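Local coordinates for oxidoreductase (Streptomyces globisporus, PDB 4R82), which uses NADH to reduce FAD, supplying by free diffusion the FADH2 that a halogenase and a monooxygenase need to build the enediyne antibiotic C-1027, at residues G33-T38 with M47-F52; V84-A89 with A131-A136. All blocks are in the same frame, centred on the assembly; numbering follows the deposited sequence.

Contact 1. Residues G33-T38 with M47-F52; sequences GVTVVT and MTANSF. With FAD (flavin-adenine dinucleotide), chain K; NAD (nicotinamide-adenine-dinucleotide), chain C.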
ATOM      1  N   GLY A  33       4.755  -2.257   4.780  1.00 11.93           N
ATOM      2  CA  GLY A  33       4.689  -2.637   6.173  1.00 10.82           C
ATOM      3  C   GLY A  33       3.689  -3.758   6.371  1.00 13.37           C
ATOM      4  O   GLY A  33       3.199  -4.359   5.404  1.00 11.96           O
ATOM      5  N   VAL A  34       3.388  -4.051   7.630  1.00 11.13           N
ATOM      6  CA  VAL A  34       2.428  -5.096   7.963  1.00  9.35           C
ATOM      7  C   VAL A  34       1.543  -4.549   9.061  1.00 10.33           C
ATOM      8  O   VAL A  34       2.045  -3.961  10.019  1.00 12.15           O
ATOM      9  CB  VAL A  34       3.147  -6.351   8.494  1.00 14.47           C
ATOM     10  CG1 VAL A  34       2.139  -7.461   8.754  1.00 12.13           C
ATOM     11  CG2 VAL A  34       4.209  -6.827   7.504  1.00 13.65           C
ATOM     12  N   THR A  35       0.231  -4.722   8.922  1.00 10.13           N
ATOM     13  CA  THR A  35      -0.691  -4.318   9.977  1.00 10.10           C
ATOM     14  C   THR A  35      -1.469  -5.521  10.470  1.00 11.22           C
ATOM     15  O   THR A  35      -1.483  -6.582   9.827  1.00 12.20           O
ATOM     16  CB  THR A  35      -1.728  -3.282   9.486  1.00 10.62           C
ATOM     17  OG1 THR A  35      -2.707  -3.938   8.670  1.00 13.17           O
ATOM     18  CG2 THR A  35      -1.055  -2.180   8.676  1.00 11.64           C
ATOM     19  N   VAL A  36      -2.125  -5.354  11.610  1.00  8.54           N
ATOM     20  CA  VAL A  36      -3.201  -6.274  11.981  1.00  8.00           C
ATOM     21  C   VAL A  36      -4.457  -5.426  12.006  1.00 11.66           C
ATOM     22  O   VAL A  36      -4.516  -4.400  12.698  1.00 11.96           O
ATOM     23  CB  VAL A  36      -2.980  -6.936  13.350  1.00 11.25           C
ATOM     24  CG1 VAL A  36      -4.193  -7.777  13.739  1.00 11.58           C
ATOM     25  CG2 VAL A  36      -1.726  -7.814  13.323  1.00 11.28           C
ATOM     26  N   VAL A  37      -5.447  -5.835  11.222  1.00 10.30           N
ATOM     27  CA  VAL A  37      -6.753  -5.203  11.258  1.00 11.22           C
ATOM     28  C   VAL A  37      -7.595  -5.909  12.308  1.00 10.44           C
ATOM     29  O   VAL A  37      -7.636  -7.142  12.338  1.00 10.80           O
ATOM     30  CB  VAL A  37      -7.444  -5.313   9.886  1.00  9.54           C
ATOM     31  CG1 VAL A  37      -8.881  -4.783   9.952  1.00 11.31           C
ATOM     32  CG2 VAL A  37      -6.646  -4.544   8.836  1.00  9.55           C
ATOM     33  N   THR A  38      -8.271  -5.146  13.164  1.00  8.40           N
ATOM     34  CA  THR A  38      -9.118  -5.768  14.173  1.00  8.91           C
ATOM     35  C   THR A  38     -10.517  -5.179  14.189  1.00  9.69           C
ATOM     36  O   THR A  38     -10.740  -4.037  13.762  1.00 11.72           O
ATOM     37  CB  THR A  38      -8.513  -5.663  15.589  1.00 13.04           C
ATOM     38  OG1 THR A  38      -8.272  -4.282  15.903  1.00 12.52           O
ATOM     39  CG2 THR A  38      -7.195  -6.430  15.678  1.00 12.05           C
HETATM   40  N   MSE A  47      -6.859  -9.801  11.781  1.00  9.93           N
HETATM   41  CA  MSE A  47      -6.337 -10.401  10.546  1.00 10.19           C
HETATM   42  C   MSE A  47      -5.129  -9.614  10.089  1.00 10.82           C
HETATM   43  O   MSE A  47      -5.168  -8.385  10.014  1.00 11.40           O
HETATM   44  CB  MSE A  47      -7.386 -10.403   9.426  1.00 10.95           C
HETATM   45  CG  MSE A  47      -6.935 -11.197   8.162  1.00 13.73           C
HETATM   46 SE   MSE A  47      -8.049 -10.867   6.579  0.62 15.39          SE
HETATM   47  CE  MSE A  47      -7.291  -9.135   6.109  1.00 16.85           C
ATOM     48  N   THR A  48      -4.047 -10.316   9.788  1.00 11.18           N
ATOM     49  CA  THR A  48      -2.852  -9.654   9.282  1.00 10.30           C
ATOM     50  C   THR A  48      -3.124  -9.111   7.876  1.00 11.16           C
ATOM     51  O   THR A  48      -3.732  -9.800   7.034  1.00 10.13           O
ATOM     52  CB  THR A  48      -1.669 -10.627   9.285  1.00  9.23           C
ATOM     53  OG1 THR A  48      -1.413 -11.042  10.634  1.00 11.80           O
ATOM     54  CG2 THR A  48      -0.426  -9.971   8.706  1.00 10.68           C
ATOM     55  N   ALA A  49      -2.730  -7.861   7.640  1.00  9.13           N
ATOM     56  CA  ALA A  49      -3.015  -7.200   6.364  1.00  9.49           C
ATOM     57  C   ALA A  49      -1.900  -6.285   5.919  1.00 12.14           C
ATOM     58  O   ALA A  49      -1.452  -5.414   6.689  1.00 11.78           O
ATOM     59  CB  ALA A  49      -4.323  -6.415   6.445  1.00 12.11           C
ATOM     60  N   ASN A  50      -1.481  -6.430   4.664  1.00 11.89           N
ATOM     61  CA  ASN A  50      -0.512  -5.491   4.112  1.00 10.50           C
ATOM     62  C   ASN A  50      -1.102  -4.593   3.019  1.00 12.26           C
ATOM     63  O   ASN A  50      -0.406  -3.742   2.469  1.00 12.61           O
ATOM     64  CB  ASN A  50       0.731  -6.224   3.610  1.00 10.59           C
ATOM     65  CG  ASN A  50       0.501  -6.902   2.287  1.00 14.96           C
ATOM     66  OD1 ASN A  50      -0.605  -7.351   1.991  1.00 17.10           O
ATOM     67  ND2 ASN A  50       1.540  -6.954   1.460  1.00 22.03           N
ATOM     68  N   SER A  51      -2.388  -4.768   2.728  1.00 10.42           N
ATOM     69  CA  SER A  51      -3.057  -3.976   1.697  1.00 11.12           C
ATOM     70  C   SER A  51      -3.468  -2.591   2.217  1.00 19.74           C
ATOM     71  O   SER A  51      -4.088  -1.814   1.494  1.00 24.75           O
ATOM     72  CB  SER A  51      -4.290  -4.720   1.180  1.00 11.89           C
ATOM     73  OG  SER A  51      -5.240  -4.865   2.224  1.00 16.61           O
ATOM     74  N   PHE A  52      -3.120  -2.287   3.462  1.00 15.91           N
ATOM     75  CA  PHE A  52      -3.411  -0.982   4.046  1.00 13.96           C
ATOM     76  C   PHE A  52      -2.792   0.122   3.206  1.00 16.08           C
ATOM     77  O   PHE A  52      -1.608   0.068   2.866  1.00 17.42           O
ATOM     78  CB  PHE A  52      -2.854  -0.916   5.472  1.00 13.35           C
ATOM     79  CG  PHE A  52      -2.952   0.444   6.090  1.00 13.22           C
ATOM     80  CD1 PHE A  52      -4.141   0.874   6.661  1.00 12.46           C
ATOM     81  CD2 PHE A  52      -1.859   1.304   6.080  1.00 14.39           C
ATOM     82  CE1 PHE A  52      -4.238   2.144   7.213  1.00 12.18           C
ATOM     83  CE2 PHE A  52      -1.945   2.570   6.632  1.00 19.52           C
ATOM     84  CZ  PHE A  52      -3.142   2.993   7.202  1.00 15.45           C
TER
HETATM   85  N1  FAD K 209      -5.420 -11.063   3.619  1.00 10.22           N
HETATM   86  C2  FAD K 209      -6.186 -10.119   3.095  1.00 10.44           C
HETATM   87  O2  FAD K 209      -7.507 -10.414   2.786  1.00 12.15           O
HETATM   88  N3  FAD K 209      -5.766  -8.879   2.856  1.00  9.36           N
HETATM   89  C4  FAD K 209      -4.497  -8.547   3.138  1.00 11.38           C
HETATM   90  O4  FAD K 209      -4.046  -7.263   2.900  1.00 10.86           O
HETATM   91  C4X FAD K 209      -3.615  -9.526   3.678  1.00  9.03           C
HETATM   92  N5  FAD K 209      -2.314  -9.194   3.946  1.00 10.30           N
HETATM   93  C5X FAD K 209      -1.502 -10.142   4.495  1.00 10.43           C
HETATM   94  C6  FAD K 209      -0.159  -9.790   4.790  1.00 10.21           C
HETATM   95  C7  FAD K 209       0.691 -10.758   5.329  1.00 10.38           C
HETATM   96  C7M FAD K 209       2.159 -10.407   5.662  1.00 11.89           C
HETATM   97  C8  FAD K 209       0.214 -12.054   5.592  1.00 12.04           C
HETATM   98  C8M FAD K 209       1.156 -13.082   6.188  1.00 14.49           C
HETATM   99  C9  FAD K 209      -1.114 -12.401   5.302  1.00 10.46           C
HETATM  100  C9A FAD K 209      -1.988 -11.434   4.748  1.00 13.59           C
HETATM  101  N10 FAD K 209      -3.300 -11.768   4.466  1.00 12.60           N
HETATM  102  C10 FAD K 209      -4.105 -10.807   3.928  1.00  9.47           C
HETATM  103  C1' FAD K 209      -3.842 -13.108   4.702  1.00 12.60           C
HETATM  104  C2' FAD K 209      -4.588 -13.240   6.015  1.00 11.72           C
HETATM  105  O2' FAD K 209      -3.811 -12.635   7.038  1.00 12.63           O
HETATM  106  C3' FAD K 209      -4.712 -14.718   6.363  1.00 14.22           C
HETATM  107  O3' FAD K 209      -3.435 -15.319   6.261  1.00 17.99           O
HETATM  108  C4' FAD K 209      -5.591 -15.427   5.380  1.00 19.70           C
HETATM  109  O4' FAD K 209      -6.699 -14.613   5.112  1.00 29.21           O
HETATM  110  C5' FAD K 209      -6.002 -16.833   5.885  1.00 21.74           C
HETATM  111  O5' FAD K 209      -6.974 -16.810   6.944  1.00 32.47           O
HETATM  112  P   FAD K 209      -8.336 -15.896   6.869  1.00 49.19           P
HETATM  113  O1P FAD K 209      -9.479 -16.555   7.630  1.00 58.91           O
HETATM  114  O2P FAD K 209      -8.729 -15.738   5.418  1.00 44.29           O
HETATM  115  O3P FAD K 209      -8.044 -14.552   7.489  1.00 50.05           O
HETATM  116  PA  NAD C 201       3.313 -14.542  -0.789  1.00 24.48           P
HETATM  117  O1A NAD C 201       2.158 -14.895   0.145  1.00 33.60           O
HETATM  118  O2A NAD C 201       4.621 -14.936  -0.133  1.00 31.15           O
HETATM  119  O5B NAD C 201       3.330 -12.982  -0.962  1.00 18.02           O
HETATM  120  C5B NAD C 201       3.672 -12.328  -2.129  1.00 15.09           C
HETATM  121  C4B NAD C 201       2.763 -11.255  -2.550  1.00 13.68           C
HETATM  122  O4B NAD C 201       1.564 -11.839  -2.980  1.00 14.96           O
HETATM  123  C3B NAD C 201       2.432 -10.360  -1.430  1.00 18.43           C
HETATM  124  O3B NAD C 201       2.318  -9.059  -1.923  1.00 24.45           O
HETATM  125  C2B NAD C 201       1.118 -10.811  -0.985  1.00 14.60           C
HETATM  126  O2B NAD C 201       0.419  -9.817  -0.325  1.00 17.34           O
HETATM  127  C1B NAD C 201       0.485 -11.186  -2.241  1.00 16.36           C
HETATM  128  N9A NAD C 201      -0.630 -12.133  -2.105  1.00 13.13           N
HETATM  129  C8A NAD C 201      -0.579 -13.384  -1.609  1.00 14.67           C
HETATM  130  N7A NAD C 201      -1.796 -13.952  -1.648  1.00 13.42           N
HETATM  131  C5A NAD C 201      -2.647 -13.043  -2.177  1.00 13.13           C
HETATM  132  C6A NAD C 201      -4.012 -13.044  -2.463  1.00 14.09           C
HETATM  133  N6A NAD C 201      -4.788 -14.157  -2.194  1.00 15.10           N
HETATM  134  N1A NAD C 201      -4.562 -11.952  -3.012  1.00 14.18           N
HETATM  135  C2A NAD C 201      -3.840 -10.853  -3.276  1.00 14.83           C
HETATM  136  N3A NAD C 201      -2.524 -10.821  -3.023  1.00 14.93           N
HETATM  137  C4A NAD C 201      -1.909 -11.889  -2.473  1.00 12.36           C
HETATM  138  O3  NAD C 201       3.166 -15.320  -2.149  1.00 23.17           O

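Contact 2. Residues V84-A89 with A131-A136; sequences VSVLEA and AHLECA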
ATOM      1  N   VAL A  84      -6.740  -0.427  12.883  1.00  8.57           N
ATOM      2  CA  VAL A  84      -5.513  -0.869  12.229  1.00  7.66           C
ATOM      3  C   VAL A  84      -4.349  -0.691  13.195  1.00 10.59           C
ATOM      4  O   VAL A  84      -4.148   0.399  13.734  1.00 11.90           O
ATOM      5  CB  VAL A  84      -5.246  -0.044  10.947  1.00 10.62           C
ATOM      6  CG1 VAL A  84      -3.917  -0.469  10.289  1.00 12.75           C
ATOM      7  CG2 VAL A  84      -6.400  -0.174   9.967  1.00 12.20           C
ATOM      8  N   SER A  85      -3.567  -1.758  13.408  1.00  9.01           N
ATOM      9  CA  SER A  85      -2.374  -1.661  14.224  1.00 11.22           C
ATOM     10  C   SER A  85      -1.200  -1.884  13.295  1.00 10.64           C
ATOM     11  O   SER A  85      -1.048  -2.979  12.740  1.00 11.00           O
ATOM     12  CB  SER A  85      -2.376  -2.722  15.331  1.00 11.42           C
ATOM     13  OG  SER A  85      -3.471  -2.541  16.217  1.00 12.57           O
ATOM     14  N   VAL A  86      -0.379  -0.850  13.118  1.00  8.68           N
ATOM     15  CA  VAL A  86       0.803  -0.964  12.275  1.00 10.26           C
ATOM     16  C   VAL A  86       1.899  -1.637  13.081  1.00 11.29           C
ATOM     17  O   VAL A  86       2.346  -1.107  14.107  1.00 11.07           O
ATOM     18  CB  VAL A  86       1.293   0.406  11.808  1.00 11.80           C
ATOM     19  CG1 VAL A  86       2.599   0.266  11.020  1.00 12.43           C
ATOM     20  CG2 VAL A  86       0.212   1.100  10.982  1.00 13.06           C
ATOM     21  N   LEU A  87       2.340  -2.806  12.633  1.00 10.48           N
ATOM     22  CA  LEU A  87       3.247  -3.609  13.441  1.00  9.53           C
ATOM     23  C   LEU A  87       4.670  -3.080  13.427  1.00 11.21           C
ATOM     24  O   LEU A  87       5.186  -2.672  12.388  1.00 11.32           O
ATOM     25  CB  LEU A  87       3.234  -5.084  13.007  1.00  9.38           C
ATOM     26  CG  LEU A  87       1.896  -5.811  13.201  1.00  9.66           C
ATOM     27  CD1 LEU A  87       2.047  -7.287  12.786  1.00 12.30           C
ATOM     28  CD2 LEU A  87       1.405  -5.689  14.643  1.00 13.20           C
ATOM     29  N   GLU A  88       5.286  -3.108  14.603  1.00 10.81           N
ATOM     30  CA  GLU A  88       6.649  -2.671  14.816  1.00 11.23           C
ATOM     31  C   GLU A  88       7.646  -3.757  14.400  1.00 13.69           C
ATOM     32  O   GLU A  88       7.283  -4.924  14.274  1.00 16.61           O
ATOM     33  CB  GLU A  88       6.786  -2.294  16.300  1.00 14.78           C
ATOM     34  CG  GLU A  88       8.104  -1.723  16.741  1.00 18.43           C
ATOM     35  CD  GLU A  88       9.079  -2.809  17.147  1.00 28.09           C
ATOM     36  OE1 GLU A  88       8.603  -3.916  17.491  1.00 26.25           O
ATOM     37  OE2 GLU A  88      10.305  -2.562  17.111  1.00 25.37           O
ATOM     38  N   ALA A  89       8.901  -3.358  14.202  1.00 14.28           N
ATOM     39  CA  ALA A  89       9.946  -4.226  13.671  1.00 17.32           C
ATOM     40  C   ALA A  89      10.078  -5.595  14.332  1.00 20.57           C
ATOM     41  O   ALA A  89      10.428  -6.564  13.663  1.00 26.06           O
ATOM     42  CB  ALA A  89      11.287  -3.502  13.703  1.00 18.02           C
ATOM     43  N   ALA A 131       1.698   2.370  15.461  1.00  9.79           N
ATOM     44  CA  ALA A 131       0.535   3.252  15.496  1.00 10.87           C
ATOM     45  C   ALA A 131      -0.746   2.470  15.555  1.00  9.25           C
ATOM     46  O   ALA A 131      -0.801   1.323  15.100  1.00 10.21           O
ATOM     47  CB  ALA A 131       0.529   4.153  14.283  1.00 10.50           C
ATOM     48  N   HIS A 132      -1.785   3.114  16.093  1.00  9.37           N
ATOM     49  CA  HIS A 132      -3.151   2.577  16.064  1.00  9.41           C
ATOM     50  C   HIS A 132      -4.027   3.584  15.344  1.00 11.34           C
ATOM     51  O   HIS A 132      -3.946   4.786  15.620  1.00 12.65           O
ATOM     52  CB  HIS A 132      -3.700   2.421  17.489  1.00 12.34           C
ATOM     53  CG  HIS A 132      -2.993   1.392  18.317  1.00  9.57           C
ATOM     54  ND1 HIS A 132      -2.928   1.470  19.690  1.00 12.53           N
ATOM     55  CD2 HIS A 132      -2.348   0.249  17.973  1.00 13.24           C
ATOM     56  CE1 HIS A 132      -2.260   0.429  20.158  1.00 17.32           C
ATOM     57  NE2 HIS A 132      -1.897  -0.327  19.136  1.00 15.02           N
ATOM     58  N   LEU A 133      -4.882   3.108  14.444  1.00 12.47           N
ATOM     59  CA  LEU A 133      -5.862   3.978  13.800  1.00 11.37           C
ATOM     60  C   LEU A 133      -7.214   3.331  13.996  1.00 11.72           C
ATOM     61  O   LEU A 133      -7.366   2.141  13.767  1.00 14.78           O
ATOM     62  CB  LEU A 133      -5.597   4.110  12.298  1.00 15.98           C
ATOM     63  CG  LEU A 133      -4.270   4.700  11.811  1.00 19.35           C
ATOM     64  CD1 LEU A 133      -3.195   3.622  11.707  1.00 16.99           C
ATOM     65  CD2 LEU A 133      -4.453   5.431  10.475  1.00 26.32           C
ATOM     66  N   GLU A 134      -8.189   4.102  14.451  1.00  9.60           N
ATOM     67  CA  GLU A 134      -9.553   3.600  14.536  1.00 11.70           C
ATOM     68  C   GLU A 134     -10.380   4.308  13.478  1.00 13.80           C
ATOM     69  O   GLU A 134     -10.357   5.544  13.381  1.00 14.98           O
ATOM     70  CB  GLU A 134     -10.111   3.816  15.945  1.00 15.61           C
ATOM     71  CG  GLU A 134      -9.360   2.971  16.979  1.00 18.08           C
ATOM     72  CD  GLU A 134      -9.812   3.222  18.399  1.00 25.95           C
ATOM     73  OE1 GLU A 134     -10.863   2.677  18.788  1.00 23.77           O
ATOM     74  OE2 GLU A 134      -9.102   3.949  19.128  1.00 31.62           O
ATOM     75  N   CYS A 135     -11.104   3.524  12.681  1.00 11.94           N
ATOM     76  CA  CYS A 135     -11.704   4.033  11.459  1.00 11.60           C
ATOM     77  C   CYS A 135     -13.166   3.678  11.362  1.00 14.55           C
ATOM     78  O   CYS A 135     -13.570   2.590  11.766  1.00 16.97           O
ATOM     79  CB  CYS A 135     -11.009   3.412  10.253  1.00 12.47           C
ATOM     80  SG  CYS A 135      -9.225   3.678  10.240  1.00 19.03           S
ATOM     81  N   ALA A 136     -13.955   4.585  10.795  1.00 11.58           N
ATOM     82  CA  ALA A 136     -15.359   4.310  10.540  1.00 12.13           C
ATOM     83  C   ALA A 136     -15.491   3.882   9.090  1.00 16.90           C
ATOM     84  O   ALA A 136     -14.958   4.543   8.196  1.00 16.24           O
ATOM     85  CB  ALA A 136     -16.185   5.559  10.788  1.00 13.64           C
TER

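Contact 1. Residues G33-T38 with M47-F52
Three hydrogen bonds join Thr35 to Ala49. Thr35 N and OG1 both donate to Ala49 O, reaching it from opposite faces of the carbonyl plane, while Ala49 N returns a nearly straight bond to Thr35 O (2.8 Å, 171° at the hydrogen). The hydroxyl can do this because chi1 of 75° sets OG1 between its own N and carbonyl carbon; Thr35 OG1 then stands 2.8 Å from Ala49 O, and a buried carbonyl gains two donors. The methyl CG2, turned the other way, meets Phe52 at its CB. The next hydrogen-bonded pair of the antiparallel hairpin, Val37 with Met47 (a selenomethionine here), exchanges two backbone bonds. On the face shared by Thr35 and Val37, the small Ala49 lets Val37 CG2 pack on Ala49 CB at 3.8 Å. Thr48 shares the other face with Val36, and its methyl CG2 also meets Val34 CG1, 3.6 Å away, at the start of the segment. Thr48 OG1 bonds to Ala95 O, while the methyl also reaches the flavin's C7. The edge of this hairpin binds FAD. Met47, bent at chi3 (78°), lays CE 3.4 Å from FAD C2, and Thr48 O accepts from the ribityl O2'. Asn50 N donates to FAD N5 (3.0 Å), and Ser51 N to FAD O4. The Asn50 side chain lies beside the ribose of the bound NAD. Donors at N5 and O4 would probably polarise the oxidised ring and make N5 a better hydride acceptor, which suits an enzyme that reduces bound FAD with NADH and then releases FADH2.

Contact 2. Residues V84-A89 with A131-A136
Chi1 near -60° in both Ser85 (-62°) and His132 (-66°) places OG and the imidazole opposite their own carbonyl carbons, and from neighbouring strands the two lean together on one face: Ser85 OG comes 3.5 Å from His132 CD2, obliquely to the ring. They do not bond to each other. Both are polar groups suited to a buried place because Ile126 satisfies them, its N meeting Ser85 OG and its O meeting His132 NE2. On the other face, the same first torsion in Leu133 (-61°) carries its CD1 to the two valines, 4.3 Å from both Val84 CB and Val86 CG2. Strands 81-86 and 131-143 are antiparallel neighbours in the central sheet, consistent with the split-barrel fold of flavin reductases, though 41 residues of chain separate the two segments. Val84 and Leu133 form a hydrogen-bonded pair, Val84 N to Leu133 O at 2.8 Å and Leu133 N to Val84 O at 2.9 Å. Ser85 and His132 make the non-hydrogen-bonded pair that follows, where His132 CA approaches Val84 O at 3.3 Å. Beyond it Val86 N donates to Ala131 O; Val86 packs on Asp29 and Ala131 on Val26, both of the second subunit.

Overall arrangement
Both contacts are buried and belong to one antiparallel sheet, in which strands 35-39 and 81-86 are neighbours: Val36 N probably bonds to Ser85 O at 2.8 Å. Four successive strands, 45-49, 35-39, 81-86 and 131-143, are thus joined. Contact 1 is a local hairpin ending at one of the two outermost strands of the sheet within the chain, whose backbone turns to the flavin. Contact 2 ties segments far apart in sequence, lies nearer the middle of the strand order, and stands about 10 Å from FAD at the Val84 side chain. Ser85 and His132 of contact 2 bond to Ile126, whereas contact 1 offers FAD mostly backbone atoms. Each also touches the second subunit.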